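Local coordinates for vestitone reductase (Medicago sativa, PDB 2P4H), which catalyses the NADPH-dependent, stereospecific reduction of (3R)-vestitone to an isoflavanol, the penultimate step in making the defence compound medicarpin, at residues L108-Y122 and V171-L185. Residues are numbered along the deposited sequence; the frame is centred on the assembly and turned at random.
Sequences LKACVNSKTVKRFIY and VLEFGEQNGIDVVTL
Val171 sets its CG2 methyl squarely over one face of the Tyr122 ring, a CH-pi contact 3.9 Å from the centroid and only 8° off the ring normal. Around the Phe174 ring, Val112 CG2, just past the end of helix 95-111, meets the edge, 3.7 Å from Phe174 CE2, and Lys109 CG comes in obliquely at CZ; Asn178, from the end of Phe174's own helix, lays ND2 over one face while bonding to Phe174 O. Leu108 runs alongside Phe174, the two side chains pointing opposite ways, with Leu108 CD2 3.5 Å from Phe174 CD2. Because its CG stands anti to the backbone N (chi1 -179°), Leu108 reaches in between helix 158-177 and the sheet, where CD1 touches Ile180 CD1 and lies over the centre of one face of the Phe120 ring. Helices 95-111 and 158-177 thus pack side by side on the face of the parallel Rossmann sheet that bears Phe120, Tyr122, Val182 and Thr184, each helix leading into one of two neighbouring strands, 119-125 and 182-187. These strands pair in parallel, Phe120 N and Tyr122 N donating to Asp181 O and Val183 O, while Phe120 O and Tyr122 O accept from Val183 N and Leu185 N. At the start of the pairing, the Arg119 chain folds twice beyond CB, at chi2 and chi3, which brings NH1 back to Asp181 OD1 at 2.7 Å in a salt bridge, from the syn side but tilted well out of the carboxylate plane, the bond bent and the two planes 77° apart. Val183 CG2 lies over one face of the guanidinium, whose NE and NH2 bond to the carbonyls of Leu237 and Val242. A methionine in place of Arg119 would probably leave the Asp181 carboxylate without its charged mate and those two carbonyls without these donors. Beside the salt bridge, a water donates to Lys118 O and, weakly, to Asp181 OD2.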
loop_
_atom_site.group_PDB
_atom_site.type_symbol
_atom_site.label_atom_id
_atom_site.label_comp_id
_atom_site.label_asym_id
_atom_site.label_seq_id
_atom_site.Cartn_x
_atom_site.Cartn_y
_atom_site.Cartn_z
ATOM N N LEU A 108 -10.149 -14.115 -0.679
ATOM C CA LEU A 108 -10.127 -14.580 0.705
ATOM C C LEU A 108 -11.089 -15.771 0.848
ATOM O O LEU A 108 -10.792 -16.746 1.540
ATOM C CB LEU A 108 -10.530 -13.448 1.658
ATOM C CG LEU A 108 -10.547 -13.764 3.158
ATOM C CD1 LEU A 108 -9.174 -14.230 3.628
ATOM C CD2 LEU A 108 -10.974 -12.518 3.921
ATOM N N LYS A 109 -12.242 -15.693 0.189
ATOM C CA LYS A 109 -13.206 -16.789 0.236
ATOM C C LYS A 109 -12.584 -18.032 -0.396
ATOM O O LYS A 109 -12.794 -19.152 0.070
ATOM C CB LYS A 109 -14.485 -16.407 -0.513
ATOM C CG LYS A 109 -15.346 -15.381 0.207
ATOM C CD LYS A 109 -16.501 -14.925 -0.670
ATOM C CE LYS A 109 -17.383 -13.921 0.048
ATOM N NZ LYS A 109 -18.475 -13.422 -0.838
ATOM N N ALA A 110 -11.809 -17.827 -1.456
ATOM C CA ALA A 110 -11.153 -18.939 -2.141
ATOM C C ALA A 110 -10.149 -19.629 -1.221
ATOM O O ALA A 110 -9.876 -20.822 -1.366
ATOM C CB ALA A 110 -10.445 -18.433 -3.393
ATOM N N CYS A 111 -9.613 -18.865 -0.272
ATOM C CA CYS A 111 -8.615 -19.353 0.677
ATOM C C CYS A 111 -9.183 -20.251 1.774
ATOM O O CYS A 111 -8.434 -20.953 2.453
ATOM C CB CYS A 111 -7.893 -18.155 1.315
ATOM S SG CYS A 111 -6.390 -18.544 2.249
ATOM N N VAL A 112 -10.499 -20.230 1.953
ATOM C CA VAL A 112 -11.120 -21.054 2.985
ATOM C C VAL A 112 -10.732 -22.519 2.803
ATOM O O VAL A 112 -10.861 -23.075 1.712
ATOM C CB VAL A 112 -12.661 -20.927 2.953
ATOM C CG1 VAL A 112 -13.289 -21.900 3.943
ATOM C CG2 VAL A 112 -13.067 -19.500 3.296
ATOM N N ASN A 113 -10.241 -23.128 3.878
ATOM C CA ASN A 113 -9.832 -24.530 3.859
ATOM C C ASN A 113 -8.592 -24.830 3.018
ATOM O O ASN A 113 -8.354 -25.981 2.648
ATOM C CB ASN A 113 -10.997 -25.409 3.393
ATOM C CG ASN A 113 -12.109 -25.498 4.422
ATOM O OD1 ASN A 113 -13.212 -25.947 4.120
ATOM N ND2 ASN A 113 -11.818 -25.080 5.649
ATOM N N SER A 114 -7.800 -23.805 2.709
ATOM C CA SER A 114 -6.579 -24.021 1.943
ATOM C C SER A 114 -5.681 -24.934 2.761
ATOM O O SER A 114 -5.571 -24.777 3.975
ATOM C CB SER A 114 -5.843 -22.704 1.692
ATOM O OG SER A 114 -4.535 -22.956 1.197
ATOM N N LYS A 115 -5.037 -25.882 2.094
ATOM C CA LYS A 115 -4.156 -26.819 2.777
ATOM C C LYS A 115 -2.742 -26.276 2.938
ATOM O O LYS A 115 -1.919 -26.891 3.615
ATOM C CB LYS A 115 -4.080 -28.133 1.997
ATOM C CG LYS A 115 -5.412 -28.819 1.761
ATOM C CD LYS A 115 -5.229 -30.060 0.898
ATOM C CE LYS A 115 -6.548 -30.771 0.652
ATOM N NZ LYS A 115 -6.373 -31.969 -0.216
ATOM N N THR A 116 -2.458 -25.121 2.340
ATOM C CA THR A 116 -1.104 -24.579 2.398
ATOM C C THR A 116 -0.903 -23.116 2.798
ATOM O O THR A 116 0.175 -22.755 3.271
ATOM C CB THR A 116 -0.402 -24.783 1.047
ATOM O OG1 THR A 116 -1.200 -24.208 0.006
ATOM C CG2 THR A 116 -0.215 -26.267 0.761
ATOM N N VAL A 117 -1.907 -22.269 2.603
ATOM C CA VAL A 117 -1.750 -20.857 2.949
ATOM C C VAL A 117 -1.612 -20.641 4.457
ATOM O O VAL A 117 -2.503 -21.006 5.228
ATOM C CB VAL A 117 -2.932 -20.012 2.424
ATOM C CG1 VAL A 117 -2.806 -18.576 2.916
ATOM C CG2 VAL A 117 -2.955 -20.037 0.900
ATOM N N LYS A 118 -0.496 -20.046 4.873
ATOM C CA LYS A 118 -0.262 -19.791 6.290
ATOM C C LYS A 118 -0.594 -18.357 6.693
ATOM O O LYS A 118 -0.811 -18.074 7.870
ATOM C CB LYS A 118 1.183 -20.137 6.674
ATOM C CG LYS A 118 2.271 -19.400 5.916
ATOM C CD LYS A 118 3.641 -19.889 6.376
ATOM C CE LYS A 118 4.774 -19.155 5.681
ATOM N NZ LYS A 118 6.099 -19.641 6.157
ATOM N N ARG A 119 -0.629 -17.451 5.723
ATOM C CA ARG A 119 -0.983 -16.068 6.015
ATOM C C ARG A 119 -1.588 -15.375 4.801
ATOM O O ARG A 119 -1.110 -15.532 3.675
ATOM C CB ARG A 119 0.232 -15.261 6.486
ATOM C CG ARG A 119 -0.149 -13.902 7.080
ATOM C CD ARG A 119 -0.497 -13.994 8.561
ATOM N NE ARG A 119 0.699 -13.814 9.382
ATOM C CZ ARG A 119 0.704 -13.668 10.705
ATOM N NH1 ARG A 119 -0.428 -13.687 11.394
ATOM N NH2 ARG A 119 1.852 -13.466 11.335
ATOM N N PHE A 120 -2.653 -14.620 5.052
ATOM C CA PHE A 120 -3.343 -13.836 4.032
ATOM C C PHE A 120 -3.100 -12.392 4.453
ATOM O O PHE A 120 -3.504 -11.987 5.544
ATOM C CB PHE A 120 -4.846 -14.150 4.041
ATOM C CG PHE A 120 -5.638 -13.400 3.003
ATOM C CD1 PHE A 120 -5.967 -12.061 3.188
ATOM C CD2 PHE A 120 -6.056 -14.039 1.835
ATOM C CE1 PHE A 120 -6.701 -11.368 2.228
ATOM C CE2 PHE A 120 -6.789 -13.354 0.871
ATOM C CZ PHE A 120 -7.114 -12.017 1.065
ATOM N N ILE A 121 -2.421 -11.629 3.605
ATOM C CA ILE A 121 -2.118 -10.242 3.934
ATOM C C ILE A 121 -2.866 -9.296 3.011
ATOM O O ILE A 121 -2.695 -9.317 1.788
ATOM C CB ILE A 121 -0.603 -9.970 3.853
ATOM C CG1 ILE A 121 0.137 -10.963 4.753
ATOM C CG2 ILE A 121 -0.302 -8.548 4.302
ATOM C CD1 ILE A 121 1.640 -10.743 4.836
ATOM N N TYR A 122 -3.705 -8.467 3.621
ATOM C CA TYR A 122 -4.521 -7.508 2.894
ATOM C C TYR A 122 -3.957 -6.102 2.999
ATOM O O TYR A 122 -3.645 -5.628 4.091
ATOM C CB TYR A 122 -5.947 -7.511 3.446
ATOM C CG TYR A 122 -6.879 -6.603 2.684
ATOM C CD1 TYR A 122 -7.288 -6.934 1.393
ATOM C CD2 TYR A 122 -7.324 -5.398 3.231
ATOM C CE1 TYR A 122 -8.112 -6.092 0.659
ATOM C CE2 TYR A 122 -8.155 -4.543 2.497
ATOM C CZ TYR A 122 -8.540 -4.904 1.211
ATOM O OH TYR A 122 -9.345 -4.074 0.463
ATOM N N VAL A 171 -12.785 -7.882 5.462
ATOM C CA VAL A 171 -11.694 -8.850 5.469
ATOM C C VAL A 171 -11.409 -9.365 6.881
ATOM O O VAL A 171 -11.285 -10.571 7.102
ATOM C CB VAL A 171 -10.408 -8.220 4.872
ATOM C CG1 VAL A 171 -9.199 -9.100 5.158
ATOM C CG2 VAL A 171 -10.577 -8.043 3.368
ATOM N N LEU A 172 -11.309 -8.456 7.843
ATOM C CA LEU A 172 -11.035 -8.854 9.218
ATOM C C LEU A 172 -12.153 -9.735 9.773
ATOM O O LEU A 172 -11.893 -10.756 10.412
ATOM C CB LEU A 172 -10.857 -7.609 10.092
ATOM C CG LEU A 172 -9.596 -6.788 9.805
ATOM C CD1 LEU A 172 -9.729 -5.411 10.424
ATOM C CD2 LEU A 172 -8.373 -7.518 10.355
ATOM N N GLU A 173 -13.398 -9.347 9.519
ATOM C CA GLU A 173 -14.534 -10.115 10.012
ATOM C C GLU A 173 -14.605 -11.502 9.388
ATOM O O GLU A 173 -14.779 -12.495 10.095
ATOM C CB GLU A 173 -15.836 -9.369 9.738
ATOM C CG GLU A 173 -17.068 -10.063 10.297
ATOM C CD GLU A 173 -16.977 -10.291 11.796
ATOM O OE1 GLU A 173 -16.769 -9.309 12.538
ATOM O OE2 GLU A 173 -17.116 -11.453 12.235
ATOM N N PHE A 174 -14.473 -11.571 8.068
ATOM C CA PHE A 174 -14.531 -12.854 7.380
ATOM C C PHE A 174 -13.402 -13.762 7.850
ATOM O O PHE A 174 -13.612 -14.946 8.102
ATOM C CB PHE A 174 -14.433 -12.664 5.867
ATOM C CG PHE A 174 -14.655 -13.929 5.088
ATOM C CD1 PHE A 174 -15.935 -14.303 4.696
ATOM C CD2 PHE A 174 -13.585 -14.763 4.775
ATOM C CE1 PHE A 174 -16.150 -15.496 4.003
ATOM C CE2 PHE A 174 -13.785 -15.957 4.083
ATOM C CZ PHE A 174 -15.072 -16.323 3.695
ATOM N N GLY A 175 -12.200 -13.208 7.962
ATOM C CA GLY A 175 -11.072 -14.002 8.414
ATOM C C GLY A 175 -11.326 -14.615 9.777
ATOM O O GLY A 175 -11.033 -15.790 10.005
ATOM N N GLU A 176 -11.882 -13.818 10.685
ATOM C CA GLU A 176 -12.177 -14.278 12.038
ATOM C C GLU A 176 -13.247 -15.366 12.059
ATOM O O GLU A 176 -13.125 -16.346 12.792
ATOM C CB GLU A 176 -12.631 -13.100 12.903
ATOM C CG GLU A 176 -12.926 -13.464 14.347
ATOM C CD GLU A 176 -13.268 -12.250 15.187
ATOM O OE1 GLU A 176 -12.438 -11.320 15.248
ATOM O OE2 GLU A 176 -14.364 -12.227 15.786
ATOM N N GLN A 177 -14.289 -15.193 11.251
ATOM C CA GLN A 177 -15.381 -16.161 11.198
ATOM C C GLN A 177 -15.032 -17.457 10.475
ATOM O O GLN A 177 -15.702 -18.474 10.665
ATOM C CB GLN A 177 -16.609 -15.543 10.524
ATOM C CG GLN A 177 -17.229 -14.382 11.279
ATOM C CD GLN A 177 -18.534 -13.927 10.656
ATOM O OE1 GLN A 177 -19.489 -14.700 10.554
ATOM N NE2 GLN A 177 -18.584 -12.670 10.236
ATOM N N ASN A 178 -13.988 -17.430 9.656
ATOM C CA ASN A 178 -13.603 -18.611 8.893
ATOM C C ASN A 178 -12.222 -19.178 9.207
ATOM O O ASN A 178 -11.670 -19.955 8.427
ATOM C CB ASN A 178 -13.725 -18.297 7.403
ATOM C CG ASN A 178 -15.163 -18.060 6.985
ATOM O OD1 ASN A 178 -15.904 -19.006 6.716
ATOM N ND2 ASN A 178 -15.572 -16.798 6.955
ATOM N N GLY A 179 -11.673 -18.781 10.349
ATOM C CA GLY A 179 -10.373 -19.274 10.772
ATOM C C GLY A 179 -9.203 -19.071 9.827
ATOM O O GLY A 179 -8.347 -19.945 9.705
ATOM N N ILE A 180 -9.155 -17.928 9.153
ATOM C CA ILE A 180 -8.049 -17.641 8.246
ATOM C C ILE A 180 -7.115 -16.668 8.957
ATOM O O ILE A 180 -7.575 -15.692 9.550
ATOM C CB ILE A 180 -8.543 -16.998 6.929
ATOM C CG1 ILE A 180 -9.539 -17.934 6.235
ATOM C CG2 ILE A 180 -7.361 -16.722 6.007
ATOM C CD1 ILE A 180 -10.140 -17.363 4.971
ATOM N N ASP A 181 -5.813 -16.940 8.918
ATOM C CA ASP A 181 -4.843 -16.066 9.574
ATOM C C ASP A 181 -4.637 -14.819 8.723
ATOM O O ASP A 181 -3.771 -14.783 7.842
ATOM C CB ASP A 181 -3.505 -16.781 9.765
ATOM C CG ASP A 181 -2.615 -16.082 10.775
ATOM O OD1 ASP A 181 -2.786 -14.862 10.979
ATOM O OD2 ASP A 181 -1.739 -16.751 11.364
ATOM N N VAL A 182 -5.437 -13.797 9.008
ATOM C CA VAL A 182 -5.400 -12.546 8.271
ATOM C C VAL A 182 -4.647 -11.425 8.962
ATOM O O VAL A 182 -4.769 -11.219 10.168
ATOM C CB VAL A 182 -6.836 -12.030 7.995
ATOM C CG1 VAL A 182 -6.792 -10.627 7.387
ATOM C CG2 VAL A 182 -7.562 -12.988 7.068
ATOM N N VAL A 183 -3.852 -10.716 8.172
ATOM C CA VAL A 183 -3.132 -9.546 8.643
ATOM C C VAL A 183 -3.498 -8.450 7.656
ATOM O O VAL A 183 -3.592 -8.698 6.451
ATOM C CB VAL A 183 -1.592 -9.728 8.614
ATOM C CG1 VAL A 183 -0.902 -8.365 8.620
ATOM C CG2 VAL A 183 -1.147 -10.532 9.817
ATOM N N THR A 184 -3.749 -7.250 8.166
ATOM C CA THR A 184 -4.037 -6.124 7.293
ATOM C C THR A 184 -2.961 -5.090 7.579
ATOM O O THR A 184 -2.559 -4.897 8.730
ATOM C CB THR A 184 -5.440 -5.509 7.539
ATOM O OG1 THR A 184 -5.522 -4.990 8.871
ATOM C CG2 THR A 184 -6.520 -6.552 7.323
ATOM N N LEU A 185 -2.467 -4.453 6.527
ATOM C CA LEU A 185 -1.438 -3.435 6.676
ATOM C C LEU A 185 -2.028 -2.083 6.321
ATOM O O LEU A 185 -2.478 -1.866 5.193
ATOM C CB LEU A 185 -0.242 -3.742 5.770
ATOM C CG LEU A 185 0.695 -4.865 6.229
ATOM C CD1 LEU A 185 1.619 -5.268 5.092
ATOM C CD2 LEU A 185 1.502 -4.402 7.435
HETATM O O HOH W 1 -10.045 -21.666 6.632
HETATM O O HOH W 2 -1.202 -19.679 9.915
#